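Local atomic coordinates of putative uncharacterized protein (Staphylococcus aureus subsp. aureus Mu50, PDB entry 3FYM), a protein that probably binds DNA through an N-terminal soluble helix-turn-helix domain, and is predicted to be anchored in the membrane. Residues A[3-12]-A[35-43]; A[22-33]-A[53-61]. All blocks are in the same frame, centred on the assembly; numbering follows the deposited sequence.

Contact 1: residues A[3-12]-A[35-43]; sequences TVGEALKGRR and HIENNEFDQ. With ZN (zinc ion), chain B.
In this helix-turn-helix domain helix 4-14 meets a Schellman motif: the C-terminal end of helix 30-37, where Glu40 N bonds to His35 O and Asn39 N to Ile36 O, Asn39, at positive phi, is the C-prime residue, and Gly5 lies against that end. Gly5 CA comes 3.7 Å from Glu37 CA, a backbone approach possible because Gly5 has no side chain, and it makes CA-H...O contacts with Ile36 O and Glu37 O. Asn39 OD1 takes the N-H of Gly5 at 3.0 Å, in the carbonyl plane, while its ND2 reaches Glu75. Water 1 joins three sites, accepting from Thr3 OG1 and donating to Glu37 O and Asn39 OD1; Thr3 and Glu6 also form the capping box that starts helix 4-14. Val4 CG1 meets the edge of the Phe41 ring at CZ (3.9 Å), and in one of two Ile36 conformers Leu8 CD1 packs on Ile36 CG2.

Farther along helix 4-14, Lys9 and Arg12 meet the Glu37 side chain at about a right angle. The Lys9 chain is extended, with CG anti to the backbone N (chi1 -175°), which lays its CD against Glu37 OE1 (3.4 Å); water 2 bridges Lys9 NZ to that oxygen. Tyr57 OH hydrogen-bonds Glu37 OE2. Arg12 grips the carboxylate side-on, the planes 9° apart: Arg12 NE meets Glu37 OE2 at 2.7 Å and Arg12 NH1 meets Glu37 OE1 at 3.0 Å, each through a syn lone pair.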
# COMPACT_ATOMS: atom_id res chain seq x y z
N THR A 3 1.23 11.10 -3.88
CA THR A 3 0.68 9.82 -4.31
C THR A 3 0.31 9.00 -3.09
O THR A 3 0.67 9.27 -1.96
CB THR A 3 1.74 9.06 -5.11
OG1 THR A 3 2.85 8.92 -4.32
CG2 THR A 3 2.20 9.76 -6.35
N VAL A 4 -0.45 7.91 -3.34
CA VAL A 4 -0.83 7.02 -2.23
C VAL A 4 0.41 6.43 -1.60
O VAL A 4 0.49 6.30 -0.40
CB VAL A 4 -1.83 5.96 -2.70
CG1 VAL A 4 -1.22 4.93 -3.69
CG2 VAL A 4 -2.39 5.24 -1.49
N GLY A 5 1.41 6.07 -2.41
CA GLY A 5 2.61 5.45 -1.84
C GLY A 5 3.37 6.43 -0.98
O GLY A 5 3.93 6.09 0.08
N GLU A 6 3.44 7.68 -1.31
CA GLU A 6 4.06 8.74 -0.55
C GLU A 6 3.27 8.99 0.71
O GLU A 6 3.87 9.24 1.78
CB GLU A 6 4.16 10.04 -1.36
CG GLU A 6 5.15 9.98 -2.49
CD GLU A 6 5.04 11.07 -3.53
OE1 GLU A 6 4.08 11.85 -3.59
OE2 GLU A 6 5.98 11.12 -4.32
N ALA A 7 1.94 8.95 0.64
CA ALA A 7 1.14 9.12 1.86
C ALA A 7 1.46 8.02 2.85
O ALA A 7 1.63 8.24 4.05
CB ALA A 7 -0.34 9.15 1.53
N LEU A 8 1.49 6.76 2.38
CA LEU A 8 1.77 5.62 3.23
C LEU A 8 3.18 5.69 3.82
O LEU A 8 3.38 5.54 5.02
CB LEU A 8 1.56 4.30 2.45
CG LEU A 8 0.11 3.99 2.10
CD1 LEU A 8 0.09 2.87 1.09
CD2 LEU A 8 -0.70 3.63 3.35
N LYS A 9 4.15 5.90 2.95
CA LYS A 9 5.57 5.98 3.38
C LYS A 9 5.76 7.10 4.38
O LYS A 9 6.50 6.94 5.35
CB LYS A 9 6.48 6.13 2.18
CG LYS A 9 7.97 6.10 2.50
CD LYS A 9 8.83 6.21 1.28
CE LYS A 9 10.31 6.06 1.58
NZ LYS A 9 11.08 6.05 0.31
N GLY A 10 5.18 8.26 4.13
CA GLY A 10 5.31 9.37 5.00
C GLY A 10 4.85 9.01 6.40
O GLY A 10 5.47 9.33 7.43
N ARG A 11 3.68 8.37 6.51
CA ARG A 11 3.16 7.93 7.76
C ARG A 11 4.07 6.91 8.44
O ARG A 11 4.33 7.01 9.65
CB ARG A 11 1.76 7.35 7.60
CG ARG A 11 1.14 6.78 8.86
CD ARG A 11 0.94 7.79 9.95
NE ARG A 11 0.30 7.10 11.10
CZ ARG A 11 -0.02 7.65 12.27
NH1 ARG A 11 0.27 8.93 12.47
NH2 ARG A 11 -0.57 6.91 13.22
N ARG A 12 4.55 5.94 7.69
CA ARG A 12 5.48 4.96 8.22
C ARG A 12 6.70 5.67 8.82
O ARG A 12 7.14 5.33 9.92
CB ARG A 12 5.93 3.98 7.13
CG ARG A 12 6.93 2.94 7.67
CD ARG A 12 7.40 2.02 6.57
NE ARG A 12 8.11 2.49 5.45
CZ ARG A 12 9.38 2.92 5.40
NH1 ARG A 12 9.90 3.24 4.21
NH2 ARG A 12 10.09 2.99 6.50
N HIS A 35 7.50 -1.44 -3.54
CA HIS A 35 6.75 -1.15 -4.77
C HIS A 35 5.52 -0.29 -4.48
O HIS A 35 5.29 0.70 -5.20
CB HIS A 35 6.36 -2.40 -5.52
CG HIS A 35 7.46 -3.18 -6.14
ND1 HIS A 35 8.51 -2.57 -6.79
CD2 HIS A 35 7.70 -4.48 -6.24
CE1 HIS A 35 9.33 -3.52 -7.24
NE2 HIS A 35 8.87 -4.73 -6.94
N ILE A 36 4.77 -0.61 -3.44
CA ILE A 36 3.60 0.25 -3.14
C ILE A 36 4.01 1.66 -2.80
O ILE A 36 3.39 2.62 -3.26
CB ILE A 36 2.79 -0.40 -2.01
CG1 ILE A 36 2.32 -1.78 -2.47
CG2 ILE A 36 1.65 0.51 -1.56
CD1 ILE A 36 1.91 -2.74 -1.42
N GLU A 37 5.08 1.84 -2.00
CA GLU A 37 5.51 3.18 -1.59
C GLU A 37 5.89 4.03 -2.81
O GLU A 37 5.81 5.25 -2.75
CB GLU A 37 6.68 3.13 -0.60
CG GLU A 37 6.26 2.57 0.74
CD GLU A 37 7.32 2.56 1.82
OE1 GLU A 37 8.50 2.79 1.55
OE2 GLU A 37 6.92 2.28 2.98
N ASN A 38 6.33 3.34 -3.87
CA ASN A 38 6.77 3.99 -5.09
C ASN A 38 5.72 3.96 -6.19
O ASN A 38 6.03 4.34 -7.34
CB ASN A 38 8.12 3.40 -5.53
CG ASN A 38 9.15 3.83 -4.49
OD1 ASN A 38 9.49 3.10 -3.53
ND2 ASN A 38 9.62 5.04 -4.51
N ASN A 39 4.50 3.56 -5.89
CA ASN A 39 3.42 3.47 -6.89
C ASN A 39 3.80 2.56 -8.06
O ASN A 39 3.30 2.70 -9.17
CB ASN A 39 2.93 4.84 -7.37
CG ASN A 39 1.88 5.48 -6.46
OD1 ASN A 39 2.07 5.56 -5.26
ND2 ASN A 39 0.81 5.99 -7.04
N GLU A 40 4.64 1.56 -7.79
CA GLU A 40 5.09 0.61 -8.80
C GLU A 40 4.17 -0.59 -8.87
O GLU A 40 4.56 -1.76 -8.71
CB GLU A 40 6.53 0.17 -8.49
CG GLU A 40 7.54 1.30 -8.65
CD GLU A 40 8.90 1.03 -8.03
OE1 GLU A 40 9.06 0.13 -7.20
OE2 GLU A 40 9.84 1.81 -8.38
N PHE A 41 2.88 -0.34 -9.10
CA PHE A 41 1.90 -1.42 -9.02
C PHE A 41 2.08 -2.47 -10.11
O PHE A 41 1.75 -3.65 -9.89
CB PHE A 41 0.47 -0.85 -9.09
CG PHE A 41 0.20 0.17 -8.01
CD1 PHE A 41 0.03 1.49 -8.33
CD2 PHE A 41 0.13 -0.22 -6.71
CE1 PHE A 41 -0.18 2.45 -7.36
CE2 PHE A 41 -0.10 0.72 -5.72
CZ PHE A 41 -0.23 2.05 -6.06
N ASP A 42 2.63 -2.07 -11.26
CA ASP A 42 2.88 -3.05 -12.31
C ASP A 42 4.04 -3.99 -11.97
O ASP A 42 4.26 -4.96 -12.71
CB ASP A 42 3.15 -2.38 -13.65
CG ASP A 42 4.20 -1.37 -13.67
OD1 ASP A 42 4.90 -1.13 -12.68
OD2 ASP A 42 4.33 -0.66 -14.68
N GLN A 43 4.76 -3.74 -10.89
CA GLN A 43 5.82 -4.63 -10.45
C GLN A 43 5.30 -5.62 -9.39
O GLN A 43 6.08 -6.47 -8.92
CB GLN A 43 7.00 -3.81 -9.95
CG GLN A 43 7.53 -2.89 -11.03
CD GLN A 43 8.83 -2.22 -10.69
OE1 GLN A 43 9.02 -1.05 -11.06
NE2 GLN A 43 9.77 -2.93 -10.12
ZN ZN B . 9.72 -6.40 -7.58
O HOH W 1 4.65 6.83 -4.89
O HOH W 2 10.25 3.19 -0.46
O HOH W 3 8.53 -7.34 -8.86

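Contact 2: residues A[22-33]-A[53-61]; sequences LEQRTGIKREML and FIRKYASVV. With ZN (zinc ion), chain B.
Helices 22-26 and 53-60 cross at 106° with their axes 9.8 Å apart at closest approach, and the nearest CA pair across the segments is Thr26 and Lys56 at 6.1 Å. No hydrogen bond links the segments directly. In Leu22, chi1 (-174°) swings CG toward the Tyr57 ring and chi2 turns CD2 onto its middle: a CH-pi contact 3.4 Å from Leu22 CD2 to the ring centroid, 14° off the normal. Leu33 CD2 touches the same ring at Tyr57 CD2 (3.9 Å), while the hydroxyl of Tyr57 bonds to Glu37.

Helices 19-26 and 30-37 are the two helices of the probable helix-turn-helix, joined by the turn Gly27 to Lys29, in which Gly27 leaves the helical conformation with positive phi; helix 50-60 packs against both. Val60 fits between neighbours on the first of them. Its CG1 lies 3.6 Å from Arg25 CB and also touches Leu22 CD1, and its CG2 meets Thr26 CG2. The Arg25 guanidinium, in an unusual and perhaps poorly fixed conformation, lies with one face toward Val60 CG1, offset toward its rim. Thr26 OG1 turns inward to its own helix and donates to Leu22 O, which Thr26 N reaches from the opposite face of the carbonyl plane. Further along, in one of its two conformers, Lys56 CG lies near Thr26 CB, and Ile28 packs on Phe53, with CG2 over one ring face and Ile28 CD1 3.8 Å from Phe53 CD2.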
# COMPACT_ATOMS: atom_id res chain seq x y z
N LEU A 22 7.22 -3.26 9.24
CA LEU A 22 5.97 -3.27 8.48
C LEU A 22 5.72 -4.60 7.81
O LEU A 22 4.58 -5.05 7.75
CB LEU A 22 6.00 -2.09 7.48
CG LEU A 22 4.68 -1.90 6.72
CD1 LEU A 22 3.51 -1.55 7.65
CD2 LEU A 22 4.85 -0.79 5.71
N GLU A 23 6.78 -5.25 7.33
CA GLU A 23 6.59 -6.61 6.77
C GLU A 23 6.10 -7.56 7.83
O GLU A 23 5.20 -8.38 7.57
CB GLU A 23 7.94 -7.09 6.21
CG GLU A 23 8.02 -8.53 5.72
CD GLU A 23 9.41 -8.78 5.17
OE1 GLU A 23 9.73 -8.66 4.06
OE2 GLU A 23 10.42 -9.06 5.93
N GLN A 24 6.64 -7.47 9.03
CA GLN A 24 6.18 -8.28 10.13
C GLN A 24 4.72 -8.04 10.41
O GLN A 24 4.00 -9.03 10.69
CB GLN A 24 6.99 -7.98 11.39
CG GLN A 24 8.39 -8.61 11.32
CD GLN A 24 9.24 -8.10 12.49
OE1 GLN A 24 8.84 -7.25 13.27
NE2 GLN A 24 10.45 -8.62 12.56
N ARG A 25 4.29 -6.81 10.47
CA ARG A 25 2.91 -6.45 10.88
C ARG A 25 1.90 -6.73 9.77
O ARG A 25 0.73 -7.00 10.09
CB ARG A 25 2.83 -4.99 11.29
CG ARG A 25 3.45 -4.61 12.62
CD ARG A 25 2.48 -4.50 13.76
NE ARG A 25 1.05 -4.65 13.67
CZ ARG A 25 0.02 -3.85 13.88
NH1 ARG A 25 -1.27 -4.21 13.74
NH2 ARG A 25 0.23 -2.58 14.28
N THR A 26 2.30 -6.63 8.52
CA THR A 26 1.35 -6.75 7.41
C THR A 26 1.35 -8.12 6.81
O THR A 26 0.41 -8.53 6.13
CB THR A 26 1.63 -5.77 6.26
OG1 THR A 26 3.01 -5.90 5.85
CG2 THR A 26 1.53 -4.34 6.72
N GLY A 27 2.48 -8.84 6.94
CA GLY A 27 2.69 -10.06 6.19
C GLY A 27 2.99 -9.94 4.74
O GLY A 27 3.07 -10.90 3.97
N ILE A 28 3.19 -8.86 4.11
CA ILE A 28 3.56 -8.37 2.83
C ILE A 28 5.10 -8.23 2.83
O ILE A 28 5.73 -7.53 3.59
CB ILE A 28 2.90 -7.05 2.44
CG1 ILE A 28 1.37 -7.13 2.57
CG2 ILE A 28 3.30 -6.67 1.02
CD1 ILE A 28 0.69 -5.77 2.49
N LYS A 29 5.70 -8.86 1.82
CA LYS A 29 7.15 -8.84 1.71
C LYS A 29 7.64 -7.44 1.42
O LYS A 29 7.01 -6.65 0.69
CB LYS A 29 7.65 -9.76 0.59
CG LYS A 29 7.68 -11.24 0.99
CD LYS A 29 8.26 -12.07 -0.14
CE LYS A 29 8.24 -13.58 0.14
NZ LYS A 29 9.65 -14.05 0.25
N ARG A 30 8.82 -7.11 1.95
CA ARG A 30 9.39 -5.76 1.84
C ARG A 30 9.48 -5.32 0.40
O ARG A 30 9.26 -4.15 0.14
CB ARG A 30 10.74 -5.53 2.57
CG ARG A 30 11.87 -6.21 1.97
CD ARG A 30 13.11 -6.02 2.77
NE ARG A 30 13.63 -4.69 3.10
CZ ARG A 30 13.70 -4.13 4.30
NH1 ARG A 30 13.18 -4.71 5.35
NH2 ARG A 30 14.27 -2.92 4.42
N GLU A 31 9.83 -6.21 -0.53
CA GLU A 31 9.90 -5.81 -1.93
C GLU A 31 8.60 -5.18 -2.37
O GLU A 31 8.58 -4.18 -3.10
CB GLU A 31 10.22 -7.03 -2.80
CG GLU A 31 10.15 -6.78 -4.28
CD GLU A 31 10.25 -7.99 -5.17
OE1 GLU A 31 10.48 -9.10 -4.65
OE2 GLU A 31 10.08 -7.87 -6.41
N MET A 32 7.50 -5.81 -2.00
CA MET A 32 6.19 -5.36 -2.42
C MET A 32 5.78 -4.10 -1.69
O MET A 32 5.16 -3.22 -2.28
CB MET A 32 5.15 -6.48 -2.26
CG MET A 32 5.55 -7.77 -2.94
SD MET A 32 5.97 -7.52 -4.68
CE MET A 32 6.81 -9.09 -5.00
N LEU A 33 6.13 -3.98 -0.40
CA LEU A 33 5.89 -2.73 0.32
C LEU A 33 6.61 -1.57 -0.37
O LEU A 33 6.03 -0.49 -0.50
CB LEU A 33 6.35 -2.85 1.79
CG LEU A 33 5.55 -3.85 2.63
CD1 LEU A 33 6.21 -4.09 3.98
CD2 LEU A 33 4.10 -3.39 2.85
N PHE A 53 -3.23 -4.78 -0.61
CA PHE A 53 -1.94 -4.44 0.02
C PHE A 53 -2.00 -3.05 0.65
O PHE A 53 -1.52 -2.85 1.78
CB PHE A 53 -0.80 -4.52 -0.96
CG PHE A 53 -0.41 -5.86 -1.45
CD1 PHE A 53 0.31 -6.01 -2.61
CD2 PHE A 53 -0.71 -7.01 -0.78
CE1 PHE A 53 0.80 -7.22 -3.04
CE2 PHE A 53 -0.22 -8.24 -1.21
CZ PHE A 53 0.52 -8.34 -2.35
N ILE A 54 -2.51 -2.07 -0.10
CA ILE A 54 -2.66 -0.71 0.45
C ILE A 54 -3.50 -0.75 1.71
O ILE A 54 -3.20 -0.07 2.68
CB ILE A 54 -3.25 0.21 -0.63
CG1 ILE A 54 -2.22 0.53 -1.72
CG2 ILE A 54 -3.77 1.52 -0.02
CD1 ILE A 54 -2.81 1.12 -2.97
N ARG A 55 -4.59 -1.49 1.68
CA ARG A 55 -5.50 -1.59 2.82
C ARG A 55 -4.81 -2.15 4.06
O ARG A 55 -4.98 -1.62 5.17
CB ARG A 55 -6.70 -2.46 2.44
CG ARG A 55 -7.73 -2.68 3.47
CD ARG A 55 -8.92 -3.49 2.94
NE ARG A 55 -9.54 -2.78 1.79
CZ ARG A 55 -10.36 -1.74 1.94
NH1 ARG A 55 -10.82 -1.15 0.88
NH2 ARG A 55 -10.71 -1.32 3.13
N LYS A 56 -4.02 -3.21 3.88
CA LYS A 56 -3.36 -3.79 5.03
C LYS A 56 -2.30 -2.84 5.58
O LYS A 56 -2.16 -2.68 6.79
CB LYS A 56 -2.77 -5.14 4.63
CG LYS A 56 -2.16 -5.86 5.81
CD LYS A 56 -3.15 -6.14 6.93
CE LYS A 56 -2.55 -6.95 8.06
NZ LYS A 56 -3.64 -7.40 8.98
N TYR A 57 -1.51 -2.22 4.69
CA TYR A 57 -0.54 -1.21 5.09
C TYR A 57 -1.23 -0.13 5.90
O TYR A 57 -0.84 0.20 7.03
CB TYR A 57 0.20 -0.76 3.85
CG TYR A 57 1.39 0.14 3.98
CD1 TYR A 57 1.61 1.05 5.01
CD2 TYR A 57 2.35 0.12 2.98
CE1 TYR A 57 2.67 1.86 5.08
CE2 TYR A 57 3.47 0.96 3.01
CZ TYR A 57 3.63 1.83 4.05
OH TYR A 57 4.69 2.66 4.17
N ALA A 58 -2.25 0.48 5.28
CA ALA A 58 -2.98 1.59 5.92
C ALA A 58 -3.46 1.20 7.30
O ALA A 58 -3.34 1.94 8.27
CB ALA A 58 -4.12 2.05 5.03
N SER A 59 -4.07 0.02 7.41
CA SER A 59 -4.62 -0.37 8.71
C SER A 59 -3.53 -0.49 9.75
O SER A 59 -3.70 -0.04 10.89
CB SER A 59 -5.43 -1.67 8.54
OG SER A 59 -4.58 -2.78 8.40
N VAL A 60 -2.35 -1.05 9.42
CA VAL A 60 -1.27 -1.15 10.38
C VAL A 60 -0.78 0.21 10.86
O VAL A 60 -0.39 0.35 12.04
CB VAL A 60 -0.11 -1.99 9.77
CG1 VAL A 60 1.16 -1.83 10.59
CG2 VAL A 60 -0.55 -3.44 9.71
N VAL A 61 -0.77 1.20 10.00
CA VAL A 61 -0.27 2.50 10.32
C VAL A 61 -1.39 3.51 10.69
O VAL A 61 -1.16 4.71 10.75
CB VAL A 61 0.67 3.08 9.26
CG1 VAL A 61 1.86 2.15 9.10
CG2 VAL A 61 -0.02 3.34 7.93
ZN ZN B . 9.72 -6.40 -7.58
O HOH W 4 -1.76 -1.09 14.11
O HOH W 3 8.53 -7.34 -8.86

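Both contacts use helix 30-37, contact 1 at its C-terminal end and contact 2 nearer its start, and they interlock in sequence. Contact 1 is the more buried and largely polar: a charged pair, a capped helix end and bridging waters. Contact 2 buries more area (547 against 421 Å²) by apolar packing, with Arg25 and Lys56 at its exposed margin. The two meet at Glu37 OE2, 2.6 Å from Tyr57 OH, where the hydroxyl probably hydrogen-bonds the carboxylate oxygen that Arg12 NE also holds; Arg11 NE also reaches Val61 O. A zinc ion takes His35 from segment 35-43 and Glu31 from segment 22-33, with water 3 as a further ligand.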